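Local coordinates for protein ThreeFoil (Artificial gene, PDB 3PG0) that folds as a designed three-fold symmetric beta-trefoil that binds a sodium ion and probably binds sugars, as ricin-type lectin domains do, at residues A[39-44]-A[62-67]; A[50-55]-A[99-104]; A[130-135]-A[147-152]. All blocks are in the same frame, centred on the assembly; numbering follows the deposited sequence.

Interaction 1. Residues A[39-44]-A[62-67]; sequences ALDVEN and DNQQWR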
loop_
_atom_site.group_PDB
_atom_site.type_symbol
_atom_site.label_atom_id
_atom_site.label_comp_id
_atom_site.label_asym_id
_atom_site.label_seq_id
_atom_site.Cartn_x
_atom_site.Cartn_y
_atom_site.Cartn_z
ATOM N N ALA A 39 4.540 9.054 -1.859
ATOM C CA ALA A 39 4.327 7.754 -2.474
ATOM C C ALA A 39 4.500 6.570 -1.530
ATOM O O ALA A 39 5.287 6.615 -0.582
ATOM C CB ALA A 39 5.284 7.602 -3.688
ATOM N N LEU A 40 3.763 5.505 -1.823
ATOM C CA LEU A 40 3.938 4.223 -1.165
ATOM C C LEU A 40 5.315 3.655 -1.510
ATOM O O LEU A 40 5.650 3.476 -2.685
ATOM C CB LEU A 40 2.830 3.273 -1.617
ATOM C CG LEU A 40 2.647 1.977 -0.830
ATOM C CD1 LEU A 40 2.129 2.285 0.578
ATOM C CD2 LEU A 40 1.673 1.075 -1.590
ATOM N N ASP A 41 6.099 3.351 -0.478
ATOM C CA ASP A 41 7.535 3.176 -0.632
ATOM C C ASP A 41 8.043 2.020 0.236
ATOM O O ASP A 41 7.712 1.942 1.419
ATOM C CB ASP A 41 8.184 4.514 -0.235
ATOM C CG ASP A 41 9.705 4.492 -0.279
ATOM O OD1 ASP A 41 10.339 3.657 0.409
ATOM O OD2 ASP A 41 10.271 5.356 -0.972
ATOM N N VAL A 42 8.835 1.114 -0.348
ATOM C CA VAL A 42 9.499 0.097 0.477
ATOM C C VAL A 42 10.832 0.650 0.973
ATOM O O VAL A 42 11.732 0.965 0.185
ATOM C CB VAL A 42 9.751 -1.221 -0.267
ATOM C CG1 VAL A 42 10.449 -2.220 0.665
ATOM C CG2 VAL A 42 8.430 -1.806 -0.792
ATOM N N GLU A 43 10.945 0.733 2.292
ATOM C CA GLU A 43 11.969 1.520 2.963
ATOM C C GLU A 43 13.394 1.178 2.527
ATOM O O GLU A 43 13.846 0.031 2.656
ATOM C CB GLU A 43 11.818 1.379 4.477
ATOM C CG GLU A 43 12.763 2.261 5.260
ATOM C CD GLU A 43 12.442 2.259 6.733
ATOM O OE1 GLU A 43 12.155 1.171 7.277
ATOM O OE2 GLU A 43 12.469 3.346 7.342
ATOM N N ASN A 44 14.082 2.190 2.001
ATOM C CA ASN A 44 15.490 2.090 1.624
ATOM C C ASN A 44 15.778 1.035 0.559
ATOM O O ASN A 44 16.913 0.555 0.424
ATOM C CB ASN A 44 16.365 1.891 2.861
ATOM C CG ASN A 44 16.309 3.090 3.804
ATOM O OD1 ASN A 44 16.213 4.237 3.359
ATOM N ND2 ASN A 44 16.353 2.829 5.105
ATOM N N ASP A 62 12.545 2.194 -8.066
ATOM C CA ASP A 62 11.793 0.960 -8.284
ATOM C C ASP A 62 11.095 0.494 -7.009
ATOM O O ASP A 62 10.147 -0.290 -7.070
ATOM C CB ASP A 62 12.706 -0.170 -8.783
ATOM C CG ASP A 62 13.146 0.016 -10.223
ATOM O OD1 ASP A 62 12.633 0.914 -10.922
ATOM O OD2 ASP A 62 14.003 -0.771 -10.663
ATOM N N ASN A 63 11.575 0.959 -5.856
ATOM C CA ASN A 63 10.945 0.615 -4.576
ATOM C C ASN A 63 9.695 1.454 -4.303
ATOM O O ASN A 63 9.074 1.342 -3.238
ATOM C CB ASN A 63 11.949 0.768 -3.419
ATOM C CG ASN A 63 12.468 2.180 -3.282
ATOM O OD1 ASN A 63 12.986 2.765 -4.234
ATOM N ND2 ASN A 63 12.341 2.739 -2.087
ATOM N N GLN A 64 9.325 2.280 -5.278
ATOM C CA GLN A 64 8.143 3.135 -5.179
ATOM C C GLN A 64 7.211 2.848 -6.343
ATOM O O GLN A 64 6.284 3.613 -6.605
ATOM C CB GLN A 64 8.541 4.605 -5.229
ATOM C CG GLN A 64 9.569 5.006 -4.200
ATOM C CD GLN A 64 9.867 6.481 -4.257
ATOM O OE1 GLN A 64 10.155 7.021 -5.335
ATOM N NE2 GLN A 64 9.789 7.153 -3.103
ATOM N N GLN A 65 7.468 1.754 -7.054
ATOM C CA GLN A 65 6.619 1.361 -8.166
ATOM C C GLN A 65 6.009 0.002 -7.891
ATOM O O GLN A 65 6.693 -0.903 -7.407
ATOM C CB GLN A 65 7.419 1.307 -9.467
ATOM C CG GLN A 65 8.102 2.602 -9.812
ATOM C CD GLN A 65 8.824 2.522 -11.139
ATOM O OE1 GLN A 65 8.379 1.836 -12.059
ATOM N NE2 GLN A 65 9.948 3.224 -11.243
ATOM N N TRP A 66 4.722 -0.131 -8.202
ATOM C CA TRP A 66 3.947 -1.291 -7.809
ATOM C C TRP A 66 3.195 -1.853 -8.996
ATOM O O TRP A 66 2.563 -1.113 -9.751
ATOM C CB TRP A 66 2.948 -0.902 -6.708
ATOM C CG TRP A 66 3.637 -0.385 -5.466
ATOM C CD1 TRP A 66 4.050 0.904 -5.216
ATOM C CD2 TRP A 66 4.018 -1.157 -4.326
ATOM N NE1 TRP A 66 4.662 0.969 -3.985
ATOM C CE2 TRP A 66 4.642 -0.281 -3.412
ATOM C CE3 TRP A 66 3.874 -2.506 -3.979
ATOM C CZ2 TRP A 66 5.131 -0.713 -2.177
ATOM C CZ3 TRP A 66 4.356 -2.936 -2.749
ATOM C CH2 TRP A 66 4.981 -2.046 -1.867
ATOM N N ARG A 67 3.281 -3.164 -9.165
ATOM C CA ARG A 67 2.480 -3.840 -10.172
ATOM C C ARG A 67 1.159 -4.230 -9.535
ATOM O O ARG A 67 1.140 -4.931 -8.518
ATOM C CB ARG A 67 3.210 -5.085 -10.698
ATOM C CG ARG A 67 2.821 -5.458 -12.127
ATOM C CD ARG A 67 3.737 -6.531 -12.727
ATOM N NE ARG A 67 3.317 -7.882 -12.356
HETATM O O HOH W 1 4.234 4.344 -5.049
#
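Strand 39-42 meets the turn at Asn63 and Gln64, and the two run in roughly opposite directions, 153° apart end to end. CA of Asp41 lies 4.6 Å from CA of Gln64. One backbone bond ties them: Val42 N donates to Asn63 O at 2.9 Å, almost straight at 173°. Asn63 answers with its side chain. ND2 gives a hydrogen to Val42 O at 2.9 Å, so the main chain of Val42 is held at both its N and its O by one residue.

Further along, Trp66 turns its indole N-H to the same strand. NE1 donates to Leu40 O at 3.0 Å. The oxygen lies in the indole plane, but the donor sits above the carbonyl plane of Leu40. A water also donates to Leu40 O and to Gln64 O, so it bridges the two segments. With chi1 at -167°, Leu40 sends CG anti to its backbone N, and its CD2 methyl comes over one face of the indole. Leu40 CD2 lies 3.7 Å from Trp66 CE2 and makes a CH-pi contact with the five-membered ring. Val42 CG2 meets the six-membered ring at Trp66 CH2, 3.6 Å away. Leu78 and Ala80 of strand 75-80 also pack against the indole.

Gln64 NE2 approaches Asp41 OD2, its amide nearly perpendicular to the carboxylate. Asp41 OD1 is hydrogen-bonded to a bound buffer molecule, in a pocket that may correspond to a sugar site of the lectin fold.

The contact joins one arm of a trefoil hairpin to the buried Trp66 of strand 66-72. Leu40 O takes hydrogens from both the indole and the water, so this buried carbonyl is satisfied, and the bond at NE1 limits rotation of the ring that Leu40 and Val42 pack against.

Interaction 2. Residues A[50-55]-A[99-104]; sequences GANVIQ and NVIQYS. With NA (sodium ion), chain G.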
loop_
_atom_site.group_PDB
_atom_site.type_symbol
_atom_site.label_atom_id
_atom_site.label_comp_id
_atom_site.label_asym_id
_atom_site.label_seq_id
_atom_site.Cartn_x
_atom_site.Cartn_y
_atom_site.Cartn_z
ATOM N N GLY A 50 9.812 -8.717 5.083
ATOM C CA GLY A 50 9.586 -7.944 6.290
ATOM C C GLY A 50 10.022 -6.484 6.228
ATOM O O GLY A 50 9.817 -5.740 7.200
ATOM N N ALA A 51 10.620 -6.059 5.114
ATOM C CA ALA A 51 11.006 -4.649 4.989
ATOM C C ALA A 51 9.778 -3.775 5.150
ATOM O O ALA A 51 8.692 -4.126 4.695
ATOM C CB ALA A 51 11.670 -4.379 3.647
ATOM N N ASN A 52 9.949 -2.634 5.807
ATOM C CA ASN A 52 8.803 -1.796 6.148
ATOM C C ASN A 52 8.308 -1.006 4.948
ATOM O O ASN A 52 9.100 -0.592 4.107
ATOM C CB ASN A 52 9.173 -0.830 7.264
ATOM C CG ASN A 52 7.947 -0.250 7.952
ATOM O OD1 ASN A 52 6.898 -0.876 7.977
ATOM N ND2 ASN A 52 8.061 0.961 8.472
ATOM N N VAL A 53 6.999 -0.783 4.892
ATOM C CA VAL A 53 6.409 0.074 3.862
ATOM C C VAL A 53 6.041 1.406 4.506
ATOM O O VAL A 53 5.423 1.453 5.574
ATOM C CB VAL A 53 5.183 -0.595 3.203
ATOM C CG1 VAL A 53 4.427 0.407 2.311
ATOM C CG2 VAL A 53 5.640 -1.819 2.410
ATOM N N ILE A 54 6.440 2.486 3.848
ATOM C CA ILE A 54 6.338 3.831 4.402
ATOM C C ILE A 54 5.812 4.756 3.321
ATOM O O ILE A 54 5.516 4.334 2.208
ATOM C CB ILE A 54 7.714 4.358 4.857
ATOM C CG1 ILE A 54 8.710 4.353 3.679
ATOM C CG2 ILE A 54 8.250 3.523 6.020
ATOM C CD1 ILE A 54 10.079 4.954 4.028
ATOM N N GLN A 55 5.687 6.028 3.662
ATOM C CA GLN A 55 5.412 7.056 2.675
ATOM C C GLN A 55 6.692 7.846 2.439
ATOM O O GLN A 55 7.463 8.071 3.365
ATOM C CB GLN A 55 4.276 7.948 3.168
ATOM C CG GLN A 55 4.546 9.412 3.111
ATOM C CD GLN A 55 3.434 10.226 3.738
ATOM O OE1 GLN A 55 2.274 10.187 3.289
ATOM N NE2 GLN A 55 3.776 10.973 4.784
ATOM N N ASN A 99 0.864 -3.118 11.259
ATOM C CA ASN A 99 1.869 -2.632 10.311
ATOM C C ASN A 99 1.731 -3.208 8.903
ATOM O O ASN A 99 1.373 -4.374 8.739
ATOM C CB ASN A 99 3.267 -2.943 10.838
ATOM C CG ASN A 99 4.333 -2.142 10.143
ATOM O OD1 ASN A 99 4.085 -1.011 9.731
ATOM N ND2 ASN A 99 5.519 -2.729 9.975
ATOM N N VAL A 100 2.060 -2.384 7.905
ATOM C CA VAL A 100 2.121 -2.832 6.513
ATOM C C VAL A 100 3.578 -2.954 6.077
ATOM O O VAL A 100 4.381 -2.050 6.311
ATOM C CB VAL A 100 1.315 -1.893 5.585
ATOM C CG1 VAL A 100 1.507 -2.286 4.114
ATOM C CG2 VAL A 100 -0.166 -1.963 5.960
ATOM N N ILE A 101 3.925 -4.087 5.472
ATOM C CA ILE A 101 5.307 -4.409 5.122
ATOM C C ILE A 101 5.322 -5.007 3.717
ATOM O O ILE A 101 4.291 -5.063 3.056
ATOM C CB ILE A 101 5.890 -5.454 6.095
ATOM C CG1 ILE A 101 5.020 -6.713 6.089
ATOM C CG2 ILE A 101 5.944 -4.891 7.508
ATOM C CD1 ILE A 101 5.572 -7.857 6.954
ATOM N N GLN A 102 6.491 -5.436 3.255
ATOM C CA GLN A 102 6.541 -6.264 2.057
ATOM C C GLN A 102 6.953 -7.667 2.475
ATOM O O GLN A 102 7.700 -7.843 3.435
ATOM C CB GLN A 102 7.521 -5.696 1.024
ATOM C CG GLN A 102 8.887 -6.309 1.101
ATOM C CD GLN A 102 9.897 -5.755 0.106
ATOM O OE1 GLN A 102 9.553 -5.220 -0.955
ATOM N NE2 GLN A 102 11.161 -5.886 0.462
ATOM N N TYR A 103 6.444 -8.668 1.775
ATOM C CA TYR A 103 6.815 -10.045 2.084
ATOM C C TYR A 103 6.586 -10.878 0.846
ATOM O O TYR A 103 5.694 -10.573 0.049
ATOM C CB TYR A 103 5.966 -10.597 3.247
ATOM C CG TYR A 103 6.720 -11.582 4.124
ATOM C CD1 TYR A 103 7.349 -11.150 5.289
ATOM C CD2 TYR A 103 6.829 -12.933 3.780
ATOM C CE1 TYR A 103 8.057 -12.022 6.090
ATOM C CE2 TYR A 103 7.542 -13.820 4.591
ATOM C CZ TYR A 103 8.148 -13.349 5.746
ATOM O OH TYR A 103 8.869 -14.190 6.576
ATOM N N SER A 104 7.386 -11.927 0.674
ATOM C CA SER A 104 7.158 -12.849 -0.426
ATOM C C SER A 104 5.694 -13.266 -0.450
ATOM O O SER A 104 5.103 -13.547 0.599
ATOM C CB SER A 104 8.054 -14.076 -0.280
ATOM O OG SER A 104 9.414 -13.699 -0.366
HETATM NA NA NA G . 4.637 0.082 7.559
#
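Asn52 and Asn99 reach the same sodium ion with their side chains crossing at about a right angle. Their amide planes are 46° apart. Each puts its OD1 on the metal, at 2.5 Å for Asn52 OD1. Asn99 also turns ND2 to its partner, donating to Asn52 OD1 at 3.1 Å. That oxygen lies near the amide plane of Asn99, while the donor stands above the carbonyl plane of Asn52. In both residues CG is anti to the backbone N, with chi1 -162° in Asn52 and -163° in Asn99, which swings the amides toward the ion.

The main chain follows the same plan. Val53 O and Val100 O both bind the sodium. Val53 N donates to Val100 O at 3.2 Å, so this oxygen serves the metal and a neighbouring strand together. Asn146 and Val147 complete the six-residue site.

Behind the ion the valines touch, with Val53 CB 4.1 Å from Val100 CG1. Val53 CG2 lies against the backbone of Ile101, 3.5 Å from its carbonyl C. Farther out, two backbone bonds join the segments. Gln102 N donates to Ala51 O at 2.9 Å, and Gly50 N to Gln102 O at 2.8 Å. The methyl of Ala51 packs on the amide of Gln102, whose OE1 is bonded to Ser83. The ring of Tyr103 lies obliquely beside Gly50 N.

Two hairpins of the beta-trefoil thus meet near its three-fold axis through a single bridge, Asn52 with Ile101. The sodium draws neutral amide and carbonyl oxygens together. Asn52 OD1 and Val100 O would otherwise probably repel each other. The ion probably offsets this, and the Asn99 bond helps to fix the rotation of both amides.

Interaction 3. Residues A[130-135]-A[147-152]; sequences SGKALD and VIQYSY. With NA (sodium ion), chain G.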
loop_
_atom_site.group_PDB
_atom_site.type_symbol
_atom_site.label_atom_id
_atom_site.label_comp_id
_atom_site.label_asym_id
_atom_site.label_seq_id
_atom_site.Cartn_x
_atom_site.Cartn_y
_atom_site.Cartn_z
ATOM N N SER A 130 -8.732 -8.336 6.916
ATOM C CA SER A 130 -9.079 -7.476 8.038
ATOM C C SER A 130 -10.184 -6.477 7.741
ATOM O O SER A 130 -10.797 -5.942 8.660
ATOM C CB SER A 130 -7.844 -6.688 8.458
ATOM O OG SER A 130 -7.491 -5.782 7.430
ATOM N N GLY A 131 -10.415 -6.197 6.464
ATOM C CA GLY A 131 -11.380 -5.180 6.075
ATOM C C GLY A 131 -10.918 -3.768 6.422
ATOM O O GLY A 131 -11.725 -2.835 6.415
ATOM N N LYS A 132 -9.614 -3.629 6.673
ATOM C CA LYS A 132 -8.980 -2.368 7.076
ATOM C C LYS A 132 -8.248 -1.716 5.906
ATOM O O LYS A 132 -7.672 -2.415 5.067
ATOM C CB LYS A 132 -7.958 -2.636 8.183
ATOM C CG LYS A 132 -8.484 -3.444 9.346
ATOM C CD LYS A 132 -9.369 -2.598 10.200
ATOM C CE LYS A 132 -9.720 -3.300 11.502
ATOM N NZ LYS A 132 -10.537 -2.399 12.356
ATOM N N ALA A 133 -8.227 -0.382 5.878
ATOM C CA ALA A 133 -7.675 0.365 4.738
ATOM C C ALA A 133 -6.220 0.797 4.899
ATOM O O ALA A 133 -5.759 1.069 6.005
ATOM C CB ALA A 133 -8.531 1.597 4.474
ATOM N N LEU A 134 -5.512 0.844 3.772
ATOM C CA LEU A 134 -4.147 1.344 3.719
ATOM C C LEU A 134 -4.158 2.800 4.177
ATOM O O LEU A 134 -4.931 3.622 3.662
ATOM C CB LEU A 134 -3.625 1.235 2.280
ATOM C CG LEU A 134 -2.118 1.316 2.049
ATOM C CD1 LEU A 134 -1.377 0.133 2.671
ATOM C CD2 LEU A 134 -1.865 1.395 0.550
ATOM N N ASP A 135 -3.281 3.117 5.124
ATOM C CA ASP A 135 -3.396 4.348 5.917
ATOM C C ASP A 135 -2.009 4.897 6.262
ATOM O O ASP A 135 -1.137 4.149 6.697
ATOM C CB ASP A 135 -4.202 3.974 7.179
ATOM C CG ASP A 135 -4.424 5.123 8.141
ATOM O OD1 ASP A 135 -3.453 5.766 8.584
ATOM O OD2 ASP A 135 -5.600 5.325 8.502
ATOM N N VAL A 147 3.282 3.369 7.071
ATOM C CA VAL A 147 2.034 2.959 6.447
ATOM C C VAL A 147 1.512 1.741 7.205
ATOM O O VAL A 147 2.256 0.812 7.499
ATOM C CB VAL A 147 2.229 2.657 4.947
ATOM C CG1 VAL A 147 0.983 2.000 4.364
ATOM C CG2 VAL A 147 2.507 3.976 4.206
ATOM N N ILE A 148 0.233 1.788 7.554
ATOM C CA ILE A 148 -0.413 0.781 8.391
ATOM C C ILE A 148 -1.775 0.455 7.777
ATOM O O ILE A 148 -2.107 0.962 6.699
ATOM C CB ILE A 148 -0.624 1.344 9.814
ATOM C CG1 ILE A 148 -1.417 2.665 9.754
ATOM C CG2 ILE A 148 0.726 1.573 10.487
ATOM C CD1 ILE A 148 -1.772 3.265 11.113
ATOM N N GLN A 149 -2.561 -0.390 8.452
ATOM C CA GLN A 149 -3.978 -0.528 8.105
ATOM C C GLN A 149 -4.824 0.106 9.210
ATOM O O GLN A 149 -4.413 0.153 10.367
ATOM C CB GLN A 149 -4.390 -2.004 7.908
ATOM C CG GLN A 149 -4.444 -2.786 9.209
ATOM C CD GLN A 149 -4.924 -4.206 9.028
ATOM O OE1 GLN A 149 -5.106 -4.693 7.898
ATOM N NE2 GLN A 149 -5.137 -4.890 10.151
ATOM N N TYR A 150 -5.997 0.614 8.850
ATOM C CA TYR A 150 -6.922 1.182 9.833
ATOM C C TYR A 150 -8.295 1.250 9.190
ATOM O O TYR A 150 -8.395 1.463 7.984
ATOM C CB TYR A 150 -6.441 2.591 10.245
ATOM C CG TYR A 150 -6.898 3.009 11.623
ATOM C CD1 TYR A 150 -8.223 3.374 11.856
ATOM C CD2 TYR A 150 -6.013 3.029 12.684
ATOM C CE1 TYR A 150 -8.647 3.739 13.115
ATOM C CE2 TYR A 150 -6.431 3.400 13.960
ATOM C CZ TYR A 150 -7.747 3.746 14.162
ATOM O OH TYR A 150 -8.176 4.108 15.422
ATOM N N SER A 151 -9.358 1.085 9.978
ATOM C CA SER A 151 -10.701 1.217 9.425
ATOM C C SER A 151 -10.827 2.483 8.589
ATOM O O SER A 151 -10.375 3.550 8.999
ATOM C CB SER A 151 -11.749 1.233 10.541
ATOM O OG SER A 151 -11.813 -0.024 11.177
ATOM N N TYR A 152 -11.443 2.365 7.418
ATOM C CA TYR A 152 -11.666 3.536 6.576
ATOM C C TYR A 152 -12.698 4.474 7.210
ATOM O O TYR A 152 -13.821 4.057 7.559
ATOM C CB TYR A 152 -12.140 3.138 5.174
ATOM C CG TYR A 152 -12.184 4.316 4.228
ATOM C CD1 TYR A 152 -11.017 4.819 3.659
ATOM C CD2 TYR A 152 -13.387 4.947 3.928
ATOM C CE1 TYR A 152 -11.051 5.905 2.801
ATOM C CE2 TYR A 152 -13.431 6.032 3.074
ATOM C CZ TYR A 152 -12.272 6.505 2.511
ATOM O OH TYR A 152 -12.330 7.589 1.662
HETATM NA NA NA G . 4.637 0.082 7.559
HETATM O O HOH W 2 -12.133 -0.154 6.162
#
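Gln149 lays its side chain across the base of Lys132, with CD 3.5 Å from Lys132 CB. Its OE1 accepts from Ser130 OG at 2.7 Å, the hydroxyl standing above the carbonyl plane of the amide. The same OG takes the N-H of Lys132, an ST turn, so one hydroxyl ties the turn to the strand. Gln149 NE2 donates to Ser95 O. Lys132 and Ser151 are each modelled in more than one conformer. In one of them Lys132 NZ comes within 2.9 Å of Ser151 OG, a less certain bond, and also pairs with Asp96.

These strands make one antiparallel hairpin of the beta-trefoil. Ala133 pairs with Tyr150 and Asp135 with Ile148, both as hydrogen-bonded pairs; Leu134 faces Gln149 in the non-hydrogen-bonded pair between them. On the face of Asp135, its carboxylate lies side by side with Tyr150, OD2 being 3.3 Å from Tyr150 CB. Gln158 and a bound buffer molecule hydrogen-bond to that oxygen.

Leu134 packs tightly on the other face, CD1 only 3.5 Å from Val147 CG1. Val147 O binds the sodium ion at 2.5 Å. A water links Gly131 O to Tyr152 N where the hairpin strands diverge.

Interaction 1 and interaction 2 overlap along the chain, their segments alternating, while 130-135 with 147-152 follows after both. Interactions 1 and 2 have centres about 10 Å apart and share the hairpin of strands 39-42 and 53-56, where Asp41 O and Ile54 N are probably hydrogen-bonded. Interaction 3 is the equivalent hairpin of strands 133-136 and 147-150, about 14 Å from interaction 2 and 18 Å from interaction 1, centre to centre. Val147 connects it to Val53 and Val100 at the shared sodium. Leu40 also packs on Leu134 and Val147. The ion and this apolar cluster therefore join the hairpins at the middle of the three-fold design.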